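Local coordinates for protein bacterial regulatory proteins, tetR family (Corynebacterium glutamicum, PDB 3AQT) that probably binds DNA as a TetR-family transcriptional repressor and takes up resorcinol, its inducer, in a pocket of its all-helical ligand-binding domain, at residues B[161-166]-B[178-183]. Numbering follows the deposited sequence.
Sequences RARRDL and EDLDLA. With RCO (resorcinol), chain D.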
loop_
_atom_site.group_PDB
_atom_site.type_symbol
_atom_site.label_atom_id
_atom_site.label_comp_id
_atom_site.label_asym_id
_atom_site.label_seq_id
_atom_site.Cartn_x
_atom_site.Cartn_y
_atom_site.Cartn_z
ATOM N N ARG B 161 -1.173 -4.117 -17.521
ATOM C CA ARG B 161 -1.845 -3.091 -18.312
ATOM C C ARG B 161 -1.294 -1.706 -17.983
ATOM O O ARG B 161 -1.067 -0.880 -18.872
ATOM C CB ARG B 161 -3.362 -3.125 -18.061
ATOM C CG ARG B 161 -4.046 -4.370 -18.598
ATOM C CD ARG B 161 -5.543 -4.366 -18.329
ATOM N NE ARG B 161 -6.220 -5.393 -19.123
ATOM C CZ ARG B 161 -6.358 -6.667 -18.765
ATOM N NH1 ARG B 161 -5.878 -7.103 -17.604
ATOM N NH2 ARG B 161 -6.950 -7.517 -19.587
ATOM N N ALA B 162 -1.086 -1.457 -16.696
ATOM C CA ALA B 162 -0.568 -0.174 -16.252
ATOM C C ALA B 162 0.863 -0.017 -16.743
ATOM O O ALA B 162 1.246 1.035 -17.236
ATOM C CB ALA B 162 -0.615 -0.086 -14.734
ATOM N N ARG B 163 1.648 -1.074 -16.612
ATOM C CA ARG B 163 3.032 -1.024 -17.042
ATOM C C ARG B 163 3.077 -0.679 -18.530
ATOM O O ARG B 163 3.888 0.137 -18.967
ATOM C CB ARG B 163 3.709 -2.376 -16.774
ATOM C CG ARG B 163 5.225 -2.351 -16.848
ATOM C CD ARG B 163 5.813 -3.712 -16.509
ATOM N NE ARG B 163 7.261 -3.663 -16.326
ATOM C CZ ARG B 163 8.134 -3.524 -17.318
ATOM N NH1 ARG B 163 7.709 -3.424 -18.571
ATOM N NH2 ARG B 163 9.432 -3.483 -17.058
ATOM N N ARG B 164 2.193 -1.302 -19.301
ATOM C CA ARG B 164 2.113 -1.068 -20.735
ATOM C C ARG B 164 1.857 0.409 -20.996
ATOM O O ARG B 164 2.562 1.048 -21.778
ATOM C CB ARG B 164 0.962 -1.879 -21.331
ATOM C CG ARG B 164 0.669 -1.571 -22.798
ATOM C CD ARG B 164 -0.725 -2.022 -23.165
ATOM N NE ARG B 164 -1.736 -1.270 -22.430
ATOM C CZ ARG B 164 -2.918 -1.756 -22.062
ATOM N NH1 ARG B 164 -3.245 -3.009 -22.356
ATOM N NH2 ARG B 164 -3.775 -0.987 -21.402
ATOM N N ASP B 165 0.829 0.940 -20.342
ATOM C CA ASP B 165 0.476 2.335 -20.510
ATOM C C ASP B 165 1.645 3.240 -20.126
ATOM O O ASP B 165 1.916 4.226 -20.806
ATOM C CB ASP B 165 -0.779 2.679 -19.693
ATOM C CG ASP B 165 -2.047 2.062 -20.278
ATOM O OD1 ASP B 165 -2.024 1.636 -21.451
ATOM O OD2 ASP B 165 -3.080 2.013 -19.576
ATOM N N LEU B 166 2.345 2.903 -19.050
ATOM C CA LEU B 166 3.484 3.697 -18.618
ATOM C C LEU B 166 4.649 3.587 -19.597
ATOM O O LEU B 166 5.306 4.581 -19.893
ATOM C CB LEU B 166 3.932 3.270 -17.224
ATOM C CG LEU B 166 2.974 3.653 -16.091
ATOM C CD1 LEU B 166 3.524 3.115 -14.769
ATOM C CD2 LEU B 166 2.797 5.178 -16.032
ATOM N N GLU B 178 12.431 6.217 -13.863
ATOM C CA GLU B 178 13.722 5.543 -13.739
ATOM C C GLU B 178 13.581 4.030 -13.639
ATOM O O GLU B 178 14.439 3.288 -14.118
ATOM C CB GLU B 178 14.471 6.070 -12.521
ATOM C CG GLU B 178 14.783 7.552 -12.607
ATOM C CD GLU B 178 15.207 8.132 -11.278
ATOM O OE1 GLU B 178 14.360 8.201 -10.364
ATOM O OE2 GLU B 178 16.386 8.511 -11.141
ATOM N N ASP B 179 12.506 3.570 -13.006
ATOM C CA ASP B 179 12.274 2.138 -12.869
ATOM C C ASP B 179 10.798 1.833 -13.123
ATOM O O ASP B 179 9.922 2.202 -12.338
ATOM C CB ASP B 179 12.681 1.659 -11.480
ATOM C CG ASP B 179 12.619 0.146 -11.348
ATOM O OD1 ASP B 179 11.588 -0.444 -11.733
ATOM O OD2 ASP B 179 13.601 -0.453 -10.855
ATOM N N LEU B 180 10.547 1.140 -14.226
ATOM C CA LEU B 180 9.207 0.787 -14.661
ATOM C C LEU B 180 8.404 -0.092 -13.701
ATOM O O LEU B 180 7.200 0.120 -13.518
ATOM C CB LEU B 180 9.310 0.120 -16.025
ATOM C CG LEU B 180 8.218 0.393 -17.051
ATOM C CD1 LEU B 180 7.806 1.858 -17.045
ATOM C CD2 LEU B 180 8.761 -0.006 -18.413
ATOM N N ASP B 181 9.053 -1.084 -13.099
ATOM C CA ASP B 181 8.365 -1.958 -12.162
ATOM C C ASP B 181 8.014 -1.196 -10.897
ATOM O O ASP B 181 6.944 -1.396 -10.312
ATOM C CB ASP B 181 9.226 -3.176 -11.825
ATOM C CG ASP B 181 9.496 -4.054 -13.040
ATOM O OD1 ASP B 181 8.589 -4.218 -13.886
ATOM O OD2 ASP B 181 10.615 -4.593 -13.147
ATOM N N LEU B 182 8.911 -0.306 -10.484
ATOM C CA LEU B 182 8.689 0.499 -9.297
ATOM C C LEU B 182 7.480 1.406 -9.496
ATOM O O LEU B 182 6.615 1.496 -8.631
ATOM C CB LEU B 182 9.918 1.356 -8.995
ATOM C CG LEU B 182 9.714 2.297 -7.801
ATOM C CD1 LEU B 182 9.676 1.468 -6.520
ATOM C CD2 LEU B 182 10.827 3.333 -7.730
ATOM N N ALA B 183 7.415 2.077 -10.641
ATOM C CA ALA B 183 6.301 2.976 -10.911
ATOM C C ALA B 183 4.991 2.212 -10.926
ATOM O O ALA B 183 3.970 2.702 -10.453
ATOM C CB ALA B 183 6.507 3.694 -12.237
HETATM C C1 RCO D . -5.080 -0.114 -15.927
HETATM C C2 RCO D . -4.335 0.738 -16.800
HETATM C C3 RCO D . -3.608 1.838 -16.268
HETATM C C4 RCO D . -3.626 2.073 -14.882
HETATM C C5 RCO D . -4.357 1.236 -14.024
HETATM C C6 RCO D . -5.088 0.136 -14.548
HETATM O O1 RCO D . -5.792 -1.187 -16.456
HETATM O O3 RCO D . -2.876 2.688 -17.093
#
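Arg163 of helix 159-171 reaches the first turn of helix 180-199 and meets Leu180 and Asp181 with different parts of one guanidinium. Its CG lies anti to the backbone N (chi1 -165°) and the chain runs extended to NE, which carries the guanidinium across to Asp181. Arg163 NE donates to Asp181 OD1 at 2.8 Å, nearly straight and close to the guanidinium plane. NH2 adds a weak bond to the same oxygen, and the carboxylate is turned 43° from the guanidinium. Over one guanidinium face lies Leu180 CD2, 3.6 Å from Arg163 NH1. The Arg163-Asp181 salt bridge is the looser side, with Asp181 exposed and Arg163 partly so. The packed side is apolar, with Leu166 and Ala183 buried: Leu166 CD1 touches Ala183 CB at 4.0 Å, and Leu180 CD1 packs on Leu166 CB at 4.1 Å. Asp179 N-caps the second helix, its OD1 accepting from Leu182 N. Away from this interface, Asp165 OD2 takes a 2.6 Å hydrogen bond from resorcinol O3, and Ala162 CB lies 3.7 Å from resorcinol C4. Arg164 NE and NH2 grip Asp165 OD1 from one face of the carboxylate, out of its plane, which should help fix its rotation. Helix 159-171 thus packs on helix 180-199 while lining the resorcinol pocket of the TetR-family ligand-binding domain.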